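Long-range contacts in alpha-1,3-glucanase (Paenibacillus glycanilyticus, PDB 6K0P), which hydrolyses alpha-1,3-glucosidic linkages in alpha-1,3-glucan as a member of glycoside hydrolase family 87: residues T20-E25 with L170-V175; A74-N79 with Y136-L141; F66-P71 with T151-Q156. The protein carries 1 engineered substitution. All coordinates share one frame; numbering follows the deposited sequence. Where two conformers were deposited one is given.

How the interactions relate
All three contacts are antiparallel strand pairings in the N-terminal domain, a two-sheet beta-sandwich consistent with its galactose-binding-domain-like family. Interactions 1 and 2 belong to one sheet: 165-173 lies between 20-23 and 72-80, and the latter pairs in turn with 137-143. Interaction 3 is part of the facing sheet, and its F66, L68, I153 and I155 pack on residues of the first two, so the apolar faces form a common core. Interaction 2 is the most buried and carries a buried charge network as well as a glucose contact; interaction 1 is partly buried and runs into a calcium site; interaction 3 combines an apolar inner face with a lysine-threonine bond on its partly exposed outer side.

Interaction 1 (T20-E25 with L170-V175); sequences TIMEAE and LETENV. With CA (calcium ion), chain J.
At the edge of one sheet of the N-terminal beta-sandwich, strand 20-23 pairs antiparallel with the end of strand 165-173 and then leads directly into a calcium site. T20 and T172 form one hydrogen-bonded pair and M22 and L170 the next. T20 N donates to T172 O (2.9 Å) and T172 N returns a bond to T20 O, while M22 and L170 exchange two equally short bonds. Between them, at the non-hydrogen-bonded pair of I21 and E171, E171 CA approaches T20 O at 3.2 Å in a CA-H...O contact.

The face with M22, L170 and T172 turns toward the facing sheet, T20 lying at its margin. M22 bends at its thioether (chi3 -64°), which brings CE across T172 at about a right angle, 3.8 Å from T172 CG2; M22 CE also lies 4.4 Å from L170 CD2. F66 of the facing sheet covers M22 and L170. On the other face, the carboxylate of E171 is held by K326 and R350 in salt bridges, tying this sheet to the part of the chain that carries the parallel beta-helix.

Beyond the paired residues, S50 O, S53 O and D168 O help complete the calcium shell. E23 supplies OE1 at 2.3 Å from the ion, and E25 chelates it with both carboxylate oxygens, OE1 and OE2, each 2.5 Å from the calcium.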
ATOM      1  N   THR A  20       8.632  12.564  -7.157  1.00 12.96           N
ATOM      2  CA  THR A  20       8.878  13.146  -5.846  1.00 11.19           C
ATOM      3  C   THR A  20       7.528  13.433  -5.204  1.00 12.24           C
ATOM      4  O   THR A  20       6.609  13.918  -5.870  1.00 13.47           O
ATOM      5  CB  THR A  20       9.643  14.462  -6.010  1.00 13.53           C
ATOM      6  OG1 THR A  20      10.903  14.195  -6.639  1.00 16.05           O
ATOM      7  CG2 THR A  20       9.891  15.138  -4.660  1.00 15.67           C
ATOM      8  N   ILE A  21       7.401  13.117  -3.918  1.00 12.30           N
ATOM      9  CA  ILE A  21       6.180  13.375  -3.163  0.52 12.83           C
ATOM     10  C   ILE A  21       6.390  14.604  -2.293  1.00 12.52           C
ATOM     11  O   ILE A  21       7.348  14.669  -1.510  1.00 14.07           O
ATOM     12  CB  ILE A  21       5.795  12.164  -2.302  0.52 13.58           C
ATOM     13  CG1 ILE A  21       5.468  10.973  -3.199  0.52 17.50           C
ATOM     14  CG2 ILE A  21       4.630  12.526  -1.376  0.52 15.22           C
ATOM     15  CD1 ILE A  21       5.357   9.690  -2.453  0.52 15.80           C
ATOM     16  N   MET A  22       5.492  15.577  -2.414  1.00 10.92           N
ATOM     17  CA  MET A  22       5.584  16.796  -1.619  1.00 10.93           C
ATOM     18  C   MET A  22       4.275  17.037  -0.887  1.00 11.28           C
ATOM     19  O   MET A  22       3.208  17.069  -1.509  1.00 12.06           O
ATOM     20  CB  MET A  22       5.943  17.985  -2.509  1.00 15.05           C
ATOM     21  CG  MET A  22       7.268  17.752  -3.236  1.00 19.24           C
ATOM     22  SD  MET A  22       7.976  19.272  -3.867  1.00 24.02           S
ATOM     23  CE  MET A  22       6.733  19.721  -5.044  1.00 16.86           C
ATOM     24  N   GLU A  23       4.352  17.195   0.433  1.00 11.45           N
ATOM     25  CA  GLU A  23       3.152  17.424   1.228  1.00  9.88           C
ATOM     26  C   GLU A  23       2.693  18.867   1.078  1.00 10.15           C
ATOM     27  O   GLU A  23       3.498  19.803   1.143  1.00 11.09           O
ATOM     28  CB  GLU A  23       3.425  17.133   2.706  1.00 10.56           C
ATOM     29  CG  GLU A  23       3.814  15.687   3.004  1.00 12.21           C
ATOM     30  CD  GLU A  23       2.661  14.707   2.848  1.00 12.75           C
ATOM     31  OE1 GLU A  23       1.504  15.141   2.641  1.00 10.55           O
ATOM     32  OE2 GLU A  23       2.928  13.489   2.932  1.00 13.56           O
ATOM     33  N   ALA A  24       1.381  19.049   0.892  1.00  8.95           N
ATOM     34  CA  ALA A  24       0.848  20.396   0.713  1.00 10.44           C
ATOM     35  C   ALA A  24       1.121  21.262   1.932  1.00 10.95           C
ATOM     36  O   ALA A  24       1.446  22.453   1.798  1.00 10.79           O
ATOM     37  CB  ALA A  24      -0.658  20.323   0.462  1.00 11.20           C
ATOM     38  N   GLU A  25       0.997  20.677   3.124  1.00 10.18           N
ATOM     39  CA  GLU A  25       1.046  21.394   4.397  1.00 10.72           C
ATOM     40  C   GLU A  25       2.454  21.755   4.839  1.00 13.46           C
ATOM     41  O   GLU A  25       2.611  22.319   5.929  1.00 14.37           O
ATOM     42  CB  GLU A  25       0.365  20.556   5.488  1.00 10.33           C
ATOM     43  CG  GLU A  25       1.052  19.225   5.796  1.00 10.44           C
ATOM     44  CD  GLU A  25       0.585  18.068   4.907  1.00 10.52           C
ATOM     45  OE1 GLU A  25       0.003  18.304   3.816  1.00  9.88           O
ATOM     46  OE2 GLU A  25       0.805  16.909   5.314  1.00 11.04           O
ATOM     47  N   LEU A 170       1.339  16.416  -3.568  1.00  9.88           N
ATOM     48  CA  LEU A 170       1.570  16.489  -5.003  1.00 11.14           C
ATOM     49  C   LEU A 170       2.726  15.565  -5.349  1.00 11.95           C
ATOM     50  O   LEU A 170       3.796  15.660  -4.740  1.00 12.32           O
ATOM     51  CB  LEU A 170       1.929  17.931  -5.382  1.00 11.01           C
ATOM     52  CG  LEU A 170       2.130  18.267  -6.861  1.00 10.32           C
ATOM     53  CD1 LEU A 170       0.788  18.216  -7.574  1.00 12.81           C
ATOM     54  CD2 LEU A 170       2.787  19.642  -6.999  1.00 12.92           C
ATOM     55  N   GLU A 171       2.509  14.658  -6.308  1.00  9.41           N
ATOM     56  CA  GLU A 171       3.608  13.949  -6.957  1.00  9.72           C
ATOM     57  C   GLU A 171       4.080  14.808  -8.109  1.00 10.55           C
ATOM     58  O   GLU A 171       3.261  15.382  -8.833  1.00 11.37           O
ATOM     59  CB  GLU A 171       3.156  12.626  -7.583  1.00 13.05           C
ATOM     60  CG  GLU A 171       2.661  11.581  -6.642  1.00 11.97           C
ATOM     61  CD  GLU A 171       2.249  10.314  -7.380  1.00 11.60           C
ATOM     62  OE1 GLU A 171       2.781  10.045  -8.477  1.00 12.44           O
ATOM     63  OE2 GLU A 171       1.393   9.578  -6.872  1.00 12.00           O
ATOM     64  N   THR A 172       5.395  14.892  -8.292  1.00  9.84           N
ATOM     65  CA  THR A 172       5.970  15.537  -9.472  1.00  9.81           C
ATOM     66  C   THR A 172       6.905  14.562 -10.173  1.00 11.86           C
ATOM     67  O   THR A 172       7.599  13.782  -9.520  1.00 11.94           O
ATOM     68  CB  THR A 172       6.692  16.850  -9.119  1.00 11.01           C
ATOM     69  OG1 THR A 172       7.956  16.573  -8.500  1.00 12.99           O
ATOM     70  CG2 THR A 172       5.840  17.680  -8.166  1.00 12.23           C
ATOM     71  N   GLU A 173       6.899  14.579 -11.506  1.00 10.33           N
ATOM     72  CA  GLU A 173       7.689  13.619 -12.265  1.00 10.70           C
ATOM     73  C   GLU A 173       8.098  14.242 -13.591  1.00  9.58           C
ATOM     74  O   GLU A 173       7.325  14.983 -14.208  1.00 10.10           O
ATOM     75  CB  GLU A 173       6.881  12.330 -12.509  1.00  9.20           C
ATOM     76  CG  GLU A 173       7.708  11.170 -13.047  1.00 10.42           C
ATOM     77  CD  GLU A 173       6.926   9.869 -13.137  1.00 10.15           C
ATOM     78  OE1 GLU A 173       5.833   9.775 -12.534  1.00 11.44           O
ATOM     79  OE2 GLU A 173       7.408   8.945 -13.820  1.00 12.52           O
ATOM     80  N   ASN A 174       9.320  13.933 -14.026  1.00 10.24           N
ATOM     81  CA  ASN A 174       9.788  14.281 -15.366  1.00 10.76           C
ATOM     82  C   ASN A 174       9.668  13.021 -16.221  1.00 11.97           C
ATOM     83  O   ASN A 174      10.528  12.135 -16.174  1.00 15.19           O
ATOM     84  CB  ASN A 174      11.222  14.793 -15.316  1.00 11.26           C
ATOM     85  CG  ASN A 174      11.705  15.272 -16.662  1.00 14.30           C
ATOM     86  OD1 ASN A 174      10.923  15.378 -17.606  1.00 14.25           O
ATOM     87  ND2 ASN A 174      12.999  15.579 -16.758  1.00 14.43           N
ATOM     88  N   VAL A 175       8.597  12.941 -16.993  1.00 11.50           N
ATOM     89  CA  VAL A 175       8.281  11.749 -17.770  1.00 11.31           C
ATOM     90  C   VAL A 175       8.945  11.856 -19.137  1.00 11.72           C
ATOM     91  O   VAL A 175       8.771  12.852 -19.854  1.00 11.54           O
ATOM     92  CB  VAL A 175       6.760  11.597 -17.909  1.00  9.44           C
ATOM     93  CG1 VAL A 175       6.417  10.290 -18.616  1.00 13.40           C
ATOM     94  CG2 VAL A 175       6.115  11.628 -16.521  1.00 11.97           C
TER
HETATM   95 CA    CA J2006      -0.515  15.920   3.424  1.00  9.69          CA

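Interaction 2 (A74-N79 with Y136-L141); sequences AFVLRN and YEDAQL. With GLC (alpha-D-glucopyranose), chain D.
Strands 74-79 and 137-141 run antiparallel, their axes 4.6 Å apart at the closest and 159° between their directions, with F75, L77 and N79 in hydrogen-bonded pairs with L141, A139 and E137. Six backbone bonds result, N79 N to E137 O among the shortest (2.8 Å). L77 O has a second donor: besides A139 N it accepts N79 ND2 at 3.1 Å, the two arriving from opposite faces of the carbonyl plane and the bond from ND2 holding the N79 amide against its own strand.

On the face of V76, R78, D138 and Q140, V76 CG1 rests against D138 CB at 3.9 Å. R78, extended from CG (anti to the backbone N, chi1 -171°) to NE, crosses Y136 at about a right angle, R78 CZ lying 3.5 Å from Y136 CB; the guanidinium and ring planes are 15° apart, but CB, not the ring, sits over the guanidinium centre. D138 OD1 touches R78 CG at 3.3 Å but forms no salt bridge with the arginine. A water in the guanidinium plane connects them, 2.8 Å from R78 NE and from D138 OD1.

Q140 O, in a non-hydrogen-bonded pair with V76, accepts from glucose O6 (2.8 Å), a sugar that E218 also binds; the paired strands probably set this carbonyl's position. Farther along the strand, the buried charges of R78 and D138 are probably balanced by D168 of adjoining strand 165-173 and R350 of the beta-helix. A leucine in place of R78 would probably leave D168 without its positive mate and the bridging water without its donor.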
ATOM      1  N   ALA A  74       4.861  16.364 -15.201  1.00 10.11           N
ATOM      2  CA  ALA A  74       3.673  15.584 -14.887  1.00  9.55           C
ATOM      3  C   ALA A  74       3.441  15.598 -13.388  1.00  9.64           C
ATOM      4  O   ALA A  74       4.387  15.707 -12.599  1.00  9.54           O
ATOM      5  CB  ALA A  74       3.823  14.142 -15.378  1.00 10.51           C
ATOM      6  N   PHE A  75       2.172  15.470 -13.006  1.00  9.50           N
ATOM      7  CA  PHE A  75       1.755  15.757 -11.637  1.00  9.33           C
ATOM      8  C   PHE A  75       0.619  14.839 -11.229  1.00  9.19           C
ATOM      9  O   PHE A  75      -0.271  14.543 -12.037  1.00 10.14           O
ATOM     10  CB  PHE A  75       1.296  17.218 -11.509  1.00 10.25           C
ATOM     11  CG  PHE A  75       2.356  18.201 -11.909  1.00 10.03           C
ATOM     12  CD1 PHE A  75       3.310  18.613 -10.991  1.00 12.59           C
ATOM     13  CD2 PHE A  75       2.446  18.649 -13.217  1.00 11.44           C
ATOM     14  CE1 PHE A  75       4.314  19.480 -11.364  1.00 12.40           C
ATOM     15  CE2 PHE A  75       3.461  19.505 -13.594  1.00 13.91           C
ATOM     16  CZ  PHE A  75       4.387  19.931 -12.665  1.00 13.57           C
ATOM     17  N   VAL A  76       0.626  14.423  -9.965  1.00 10.43           N
ATOM     18  CA  VAL A  76      -0.515  13.734  -9.367  1.00  8.69           C
ATOM     19  C   VAL A  76      -0.913  14.490  -8.106  1.00 10.49           C
ATOM     20  O   VAL A  76      -0.087  14.689  -7.204  1.00 10.33           O
ATOM     21  CB  VAL A  76      -0.234  12.252  -9.069  1.00  9.09           C
ATOM     22  CG1 VAL A  76      -1.481  11.602  -8.461  1.00 10.25           C
ATOM     23  CG2 VAL A  76       0.180  11.512 -10.352  1.00 10.00           C
ATOM     24  N   LEU A  77      -2.169  14.924  -8.048  1.00  9.48           N
ATOM     25  CA  LEU A  77      -2.697  15.662  -6.908  1.00  9.88           C
ATOM     26  C   LEU A  77      -3.598  14.739  -6.091  1.00  8.09           C
ATOM     27  O   LEU A  77      -4.674  14.347  -6.555  1.00 10.02           O
ATOM     28  CB  LEU A  77      -3.499  16.867  -7.401  1.00  9.94           C
ATOM     29  CG  LEU A  77      -3.928  17.840  -6.309  1.00 11.71           C
ATOM     30  CD1 LEU A  77      -2.726  18.686  -5.868  1.00 13.75           C
ATOM     31  CD2 LEU A  77      -5.057  18.707  -6.844  1.00 12.67           C
ATOM     32  N   ARG A  78      -3.169  14.393  -4.876  1.00  8.08           N
ATOM     33  CA  ARG A  78      -4.042  13.674  -3.954  1.00  7.94           C
ATOM     34  C   ARG A  78      -4.886  14.701  -3.220  1.00  9.08           C
ATOM     35  O   ARG A  78      -4.350  15.655  -2.638  1.00  9.85           O
ATOM     36  CB  ARG A  78      -3.259  12.827  -2.949  1.00  9.20           C
ATOM     37  CG  ARG A  78      -4.152  11.890  -2.116  1.00  9.91           C
ATOM     38  CD  ARG A  78      -3.332  10.953  -1.241  1.00  9.17           C
ATOM     39  NE  ARG A  78      -4.074   9.758  -0.833  1.00  9.22           N
ATOM     40  CZ  ARG A  78      -4.564   9.546   0.392  1.00  9.45           C
ATOM     41  NH1 ARG A  78      -4.433  10.464   1.351  1.00 10.81           N
ATOM     42  NH2 ARG A  78      -5.195   8.411   0.657  1.00 10.11           N
ATOM     43  N   ASN A  79      -6.201  14.507  -3.265  1.00  9.01           N
ATOM     44  CA  ASN A  79      -7.141  15.536  -2.864  1.00  8.84           C
ATOM     45  C   ASN A  79      -8.430  14.890  -2.387  1.00  8.94           C
ATOM     46  O   ASN A  79      -8.690  13.710  -2.634  1.00  9.79           O
ATOM     47  CB  ASN A  79      -7.438  16.476  -4.043  1.00  8.89           C
ATOM     48  CG  ASN A  79      -8.259  15.798  -5.126  1.00 10.38           C
ATOM     49  OD1 ASN A  79      -9.495  15.810  -5.075  1.00  9.93           O
ATOM     50  ND2 ASN A  79      -7.577  15.180  -6.098  1.00 10.46           N
ATOM     51  N   TYR A 136      -9.995  10.440   0.268  1.00 10.23           N
ATOM     52  CA  TYR A 136      -9.047  11.008  -0.683  1.00  9.46           C
ATOM     53  C   TYR A 136      -9.007  10.216  -1.985  1.00  9.58           C
ATOM     54  O   TYR A 136      -9.268   9.012  -2.016  1.00 11.62           O
ATOM     55  CB  TYR A 136      -7.643  11.093  -0.059  1.00  9.72           C
ATOM     56  CG  TYR A 136      -7.558  12.260   0.891  1.00  8.77           C
ATOM     57  CD1 TYR A 136      -7.233  13.524   0.423  1.00 10.08           C
ATOM     58  CD2 TYR A 136      -7.872  12.120   2.238  1.00  8.88           C
ATOM     59  CE1 TYR A 136      -7.213  14.624   1.266  1.00  9.42           C
ATOM     60  CE2 TYR A 136      -7.835  13.216   3.096  1.00 10.12           C
ATOM     61  CZ  TYR A 136      -7.504  14.461   2.601  1.00 10.57           C
ATOM     62  OH  TYR A 136      -7.469  15.561   3.430  1.00 11.25           O
ATOM     63  N   GLU A 137      -8.703  10.923  -3.067  1.00  9.09           N
ATOM     64  CA  GLU A 137      -8.450  10.295  -4.355  1.00  9.45           C
ATOM     65  C   GLU A 137      -7.475  11.172  -5.130  1.00  9.88           C
ATOM     66  O   GLU A 137      -6.990  12.193  -4.628  1.00  9.73           O
ATOM     67  CB  GLU A 137      -9.752  10.011  -5.113  1.00  9.63           C
ATOM     68  CG  GLU A 137     -10.092   8.519  -5.215  1.00  9.44           C
ATOM     69  CD  GLU A 137      -9.140   7.757  -6.115  1.00 10.02           C
ATOM     70  OE1 GLU A 137      -9.001   6.529  -5.947  1.00  9.91           O
ATOM     71  OE2 GLU A 137      -8.546   8.386  -7.019  1.00 10.62           O
ATOM     72  N   ASP A 138      -7.166  10.759  -6.359  1.00  9.32           N
ATOM     73  CA  ASP A 138      -6.048  11.341  -7.088  1.00  8.56           C
ATOM     74  C   ASP A 138      -6.498  11.902  -8.428  1.00 10.03           C
ATOM     75  O   ASP A 138      -7.418  11.380  -9.069  1.00 11.93           O
ATOM     76  CB  ASP A 138      -4.967  10.295  -7.386  1.00  8.08           C
ATOM     77  CG  ASP A 138      -4.251   9.794  -6.147  1.00  9.66           C
ATOM     78  OD1 ASP A 138      -4.498  10.298  -5.019  1.00  9.96           O
ATOM     79  OD2 ASP A 138      -3.425   8.868  -6.319  1.00 10.01           O
ATOM     80  N   ALA A 139      -5.808  12.953  -8.863  1.00  8.54           N
ATOM     81  CA  ALA A 139      -5.969  13.490 -10.209  1.00  8.65           C
ATOM     82  C   ALA A 139      -4.604  13.539 -10.879  1.00  9.69           C
ATOM     83  O   ALA A 139      -3.615  13.952 -10.264  1.00 10.75           O
ATOM     84  CB  ALA A 139      -6.564  14.902 -10.161  1.00  9.80           C
ATOM     85  N   GLN A 140      -4.550  13.121 -12.143  1.00  9.12           N
ATOM     86  CA  GLN A 140      -3.305  13.015 -12.897  1.00 10.22           C
ATOM     87  C   GLN A 140      -3.305  14.022 -14.042  1.00  9.17           C
ATOM     88  O   GLN A 140      -4.310  14.173 -14.743  1.00 11.07           O
ATOM     89  CB  GLN A 140      -3.144  11.602 -13.484  1.00 10.75           C
ATOM     90  CG  GLN A 140      -3.153  10.464 -12.456  1.00 10.32           C
ATOM     91  CD  GLN A 140      -4.545  10.111 -11.950  1.00  9.74           C
ATOM     92  OE1 GLN A 140      -5.539  10.280 -12.655  1.00 11.89           O
ATOM     93  NE2 GLN A 140      -4.619   9.645 -10.707  1.00 10.19           N
ATOM     94  N   LEU A 141      -2.168  14.692 -14.253  1.00  9.72           N
ATOM     95  CA  LEU A 141      -2.098  15.735 -15.272  1.00  9.99           C
ATOM     96  C   LEU A 141      -0.683  15.853 -15.818  1.00 10.21           C
ATOM     97  O   LEU A 141       0.279  15.912 -15.049  1.00 10.37           O
ATOM     98  CB  LEU A 141      -2.512  17.082 -14.674  1.00 10.33           C
ATOM     99  CG  LEU A 141      -2.638  18.254 -15.644  1.00 11.30           C
ATOM    100  CD1 LEU A 141      -3.823  18.028 -16.554  1.00 12.50           C
ATOM    101  CD2 LEU A 141      -2.814  19.564 -14.858  1.00 13.05           C
TER
HETATM  102  C1  GLC D   1      -7.915   9.700 -18.468  1.00 23.91           C
HETATM  103  C2  GLC D   1      -9.068   9.660 -17.486  1.00 24.29           C
HETATM  104  C3  GLC D   1      -9.417  10.993 -16.811  1.00 21.51           C
HETATM  105  C4  GLC D   1      -8.144  11.673 -16.421  1.00 21.82           C
HETATM  106  C5  GLC D   1      -7.331  11.870 -17.665  1.00 21.95           C
HETATM  107  C6  GLC D   1      -6.074  12.693 -17.421  1.00 20.77           C
HETATM  108  O1  GLC D   1      -8.355  10.165 -19.654  1.00 21.72           O
HETATM  109  O2  GLC D   1     -10.178   9.084 -18.123  1.00 23.33           O
HETATM  110  O3  GLC D   1     -10.013  10.722 -15.572  1.00 19.87           O
HETATM  111  O4  GLC D   1      -8.452  12.919 -15.868  1.00 19.15           O
HETATM  112  O5  GLC D   1      -6.913  10.590 -18.035  1.00 23.97           O
HETATM  113  O6  GLC D   1      -5.208  12.147 -16.457  1.00 20.69           O
HETATM  114  O   HOH W   1      -3.888   8.304  -3.224  1.00  8.83           O

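Interaction 3 (F66-P71 with T151-Q156); sequences FTLTSP and TKIKIQ
The end of strand 63-67 lies antiparallel to strand 152-156, with F66 and I153 as a hydrogen-bonded pair and T67 and K152 as the following non-hydrogen-bonded one. F66 N donates to I153 O at 2.8 Å and I153 N donates back to F66 O. Past the strand end, L68 N continues the ladder with a bond to T151 O (2.9 Å).

F66 keeps CG beside its backbone N, anti to the carbonyl carbon. With chi1 -63° and chi2 84° the ring has its edge, near its plane, toward I153 O, and F66 CB comes within 3.4 Å of the same oxygen. Farther along, F66 CE1 reaches I155 CG1 at 3.8 Å. L68 crosses I153 obliquely: its CG lies 3.8 Å from I153 CG1, and L68 CD1 runs alongside T151, 3.9 Å from T151 CB.

The apolar groups belong to the inner side of the four-stranded sheet of a beta-sandwich, where 63-67 is an outermost strand and 152-156 its neighbour, L68 lying just beyond the strand end. They meet the opposing sheet directly: I153 packs on L170, L68 on T172 and I155 on V167.

T67 and K152 point to the reverse face, which is partly exposed. Bends at chi2 (-52°) and chi4 carry K152 NZ obliquely across T67, where it donates to T67 OG1 at 2.7 Å, with K152 CD also close to that oxygen. Two residues on, K154 makes cation-pi contacts with Y63 and Y92, and its NZ donates to Q156 OE1 within its own strand.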
ATOM      1  N   PHE A  66       3.648  25.011  -4.085  1.00 12.16           N
ATOM      2  CA  PHE A  66       4.750  24.066  -3.989  1.00 11.62           C
ATOM      3  C   PHE A  66       5.960  24.619  -4.732  1.00 11.06           C
ATOM      4  O   PHE A  66       5.843  25.483  -5.603  1.00 13.09           O
ATOM      5  CB  PHE A  66       4.381  22.731  -4.649  1.00 11.76           C
ATOM      6  CG  PHE A  66       3.237  22.005  -4.000  1.00 10.12           C
ATOM      7  CD1 PHE A  66       1.930  22.309  -4.328  1.00 12.56           C
ATOM      8  CD2 PHE A  66       3.474  20.981  -3.091  1.00 11.22           C
ATOM      9  CE1 PHE A  66       0.869  21.632  -3.744  1.00 11.27           C
ATOM     10  CE2 PHE A  66       2.422  20.301  -2.509  1.00 10.91           C
ATOM     11  CZ  PHE A  66       1.121  20.623  -2.838  1.00 11.12           C
ATOM     12  N   THR A  67       7.134  24.087  -4.394  1.00 12.46           N
ATOM     13  CA  THR A  67       8.362  24.402  -5.116  1.00 12.59           C
ATOM     14  C   THR A  67       9.002  23.101  -5.575  1.00 13.46           C
ATOM     15  O   THR A  67       9.285  22.220  -4.757  1.00 15.57           O
ATOM     16  CB  THR A  67       9.337  25.191  -4.238  1.00 15.14           C
ATOM     17  OG1 THR A  67       8.703  26.399  -3.799  1.00 15.92           O
ATOM     18  CG2 THR A  67      10.590  25.555  -5.032  1.00 15.20           C
ATOM     19  N   LEU A  68       9.219  22.969  -6.877  1.00 12.49           N
ATOM     20  CA  LEU A  68       9.815  21.738  -7.376  1.00 13.87           C
ATOM     21  C   LEU A  68      11.227  21.561  -6.828  1.00 13.95           C
ATOM     22  O   LEU A  68      12.014  22.511  -6.765  1.00 15.14           O
ATOM     23  CB  LEU A  68       9.870  21.762  -8.902  1.00 12.47           C
ATOM     24  CG  LEU A  68       8.544  21.747  -9.661  1.00 11.57           C
ATOM     25  CD1 LEU A  68       8.822  21.621 -11.155  1.00 12.87           C
ATOM     26  CD2 LEU A  68       7.671  20.602  -9.192  1.00 11.66           C
ATOM     27  N   THR A  69      11.546  20.331  -6.432  1.00 13.74           N
ATOM     28  CA  THR A  69      12.909  19.968  -6.065  1.00 13.65           C
ATOM     29  C   THR A  69      13.595  19.121  -7.127  1.00 16.81           C
ATOM     30  O   THR A  69      14.787  18.813  -6.985  1.00 16.84           O
ATOM     31  CB  THR A  69      12.943  19.261  -4.713  1.00 15.01           C
ATOM     32  OG1 THR A  69      12.071  18.127  -4.741  1.00 17.85           O
ATOM     33  CG2 THR A  69      12.488  20.214  -3.622  1.00 17.56           C
ATOM     34  N   SER A  70      12.873  18.747  -8.179  1.00 14.67           N
ATOM     35  CA  SER A  70      13.400  18.085  -9.367  1.00 16.05           C
ATOM     36  C   SER A  70      12.562  18.549 -10.547  1.00 15.40           C
ATOM     37  O   SER A  70      11.427  19.004 -10.362  1.00 14.49           O
ATOM     38  CB  SER A  70      13.305  16.555  -9.241  1.00 17.36           C
ATOM     39  OG  SER A  70      14.123  16.077  -8.188  1.00 27.86           O
ATOM     40  N   PRO A  71      13.081  18.451 -11.773  1.00 12.55           N
ATOM     41  CA  PRO A  71      12.295  18.887 -12.938  1.00 12.64           C
ATOM     42  C   PRO A  71      11.032  18.049 -13.078  1.00 10.03           C
ATOM     43  O   PRO A  71      10.999  16.886 -12.684  1.00 11.72           O
ATOM     44  CB  PRO A  71      13.243  18.648 -14.121  1.00 15.87           C
ATOM     45  CG  PRO A  71      14.627  18.663 -13.500  1.00 14.44           C
ATOM     46  CD  PRO A  71      14.458  18.059 -12.141  1.00 13.28           C
ATOM     47  N   THR A 151      10.893  25.787  -9.745  1.00 12.33           N
ATOM     48  CA  THR A 151       9.644  26.362 -10.230  1.00 12.73           C
ATOM     49  C   THR A 151       8.607  26.351  -9.113  1.00 11.91           C
ATOM     50  O   THR A 151       8.494  25.371  -8.369  1.00 12.38           O
ATOM     51  CB  THR A 151       9.112  25.514 -11.395  1.00 13.30           C
ATOM     52  OG1 THR A 151      10.073  25.479 -12.457  1.00 13.47           O
ATOM     53  CG2 THR A 151       7.805  26.073 -11.936  1.00 13.23           C
ATOM     54  N   LYS A 152       7.847  27.445  -9.004  1.00 12.39           N
ATOM     55  CA  LYS A 152       6.700  27.503  -8.100  1.00 11.87           C
ATOM     56  C   LYS A 152       5.501  26.884  -8.807  1.00 13.07           C
ATOM     57  O   LYS A 152       5.022  27.418  -9.813  1.00 13.68           O
ATOM     58  CB  LYS A 152       6.376  28.948  -7.727  1.00 13.92           C
ATOM     59  CG  LYS A 152       7.442  29.650  -6.901  1.00 15.71           C
ATOM     60  CD  LYS A 152       7.836  28.854  -5.681  1.00 20.04           C
ATOM     61  CE  LYS A 152       8.533  29.746  -4.649  1.00 21.75           C
ATOM     62  NZ  LYS A 152       9.552  29.000  -3.864  1.00 14.73           N
ATOM     63  N   ILE A 153       5.012  25.765  -8.285  1.00 13.00           N
ATOM     64  CA  ILE A 153       3.830  25.095  -8.815  1.00 13.12           C
ATOM     65  C   ILE A 153       2.710  25.347  -7.821  1.00 10.76           C
ATOM     66  O   ILE A 153       2.733  24.830  -6.695  1.00 12.65           O
ATOM     67  CB  ILE A 153       4.066  23.596  -9.028  1.00 10.94           C
ATOM     68  CG1 ILE A 153       5.146  23.359 -10.096  1.00 13.02           C
ATOM     69  CG2 ILE A 153       2.756  22.900  -9.408  1.00 13.91           C
ATOM     70  CD1 ILE A 153       4.760  23.832 -11.493  1.00 13.02           C
ATOM     71  N   LYS A 154       1.750  26.172  -8.220  1.00 10.68           N
ATOM     72  CA  LYS A 154       0.675  26.596  -7.336  1.00 10.91           C
ATOM     73  C   LYS A 154      -0.595  25.845  -7.716  1.00 10.43           C
ATOM     74  O   LYS A 154      -0.944  25.760  -8.897  1.00 12.14           O
ATOM     75  CB  LYS A 154       0.491  28.111  -7.456  1.00 17.03           C
ATOM     76  CG  LYS A 154      -0.614  28.688  -6.608  1.00 17.53           C
ATOM     77  CD  LYS A 154      -0.565  30.224  -6.603  1.00 12.97           C
ATOM     78  CE  LYS A 154      -0.726  30.797  -8.004  1.00 15.56           C
ATOM     79  NZ  LYS A 154      -1.213  32.212  -7.891  1.00 17.35           N
ATOM     80  N   ILE A 155      -1.258  25.260  -6.720  1.00 10.68           N
ATOM     81  CA  ILE A 155      -2.581  24.674  -6.891  1.00 10.32           C
ATOM     82  C   ILE A 155      -3.555  25.709  -6.364  1.00 11.10           C
ATOM     83  O   ILE A 155      -3.466  26.095  -5.196  1.00 11.75           O
ATOM     84  CB  ILE A 155      -2.711  23.362  -6.105  1.00 10.76           C
ATOM     85  CG1 ILE A 155      -1.605  22.383  -6.505  1.00 11.68           C
ATOM     86  CG2 ILE A 155      -4.093  22.751  -6.314  1.00 10.91           C
ATOM     87  CD1 ILE A 155      -1.615  22.010  -7.993  1.00 13.92           C
ATOM     88  N   GLN A 156      -4.458  26.186  -7.217  1.00 11.40           N
ATOM     89  CA  GLN A 156      -5.298  27.323  -6.866  1.00 11.41           C
ATOM     90  C   GLN A 156      -6.732  27.079  -7.308  1.00 13.02           C
ATOM     91  O   GLN A 156      -6.985  26.552  -8.398  1.00 11.85           O
ATOM     92  CB  GLN A 156      -4.759  28.601  -7.520  1.00 11.38           C
ATOM     93  CG  GLN A 156      -5.552  29.866  -7.223  1.00 12.06           C
ATOM     94  CD  GLN A 156      -4.766  31.108  -7.575  1.00 13.51           C
ATOM     95  OE1 GLN A 156      -3.768  31.417  -6.931  1.00 15.36           O
ATOM     96  NE2 GLN A 156      -5.208  31.826  -8.603  1.00 14.87           N
TER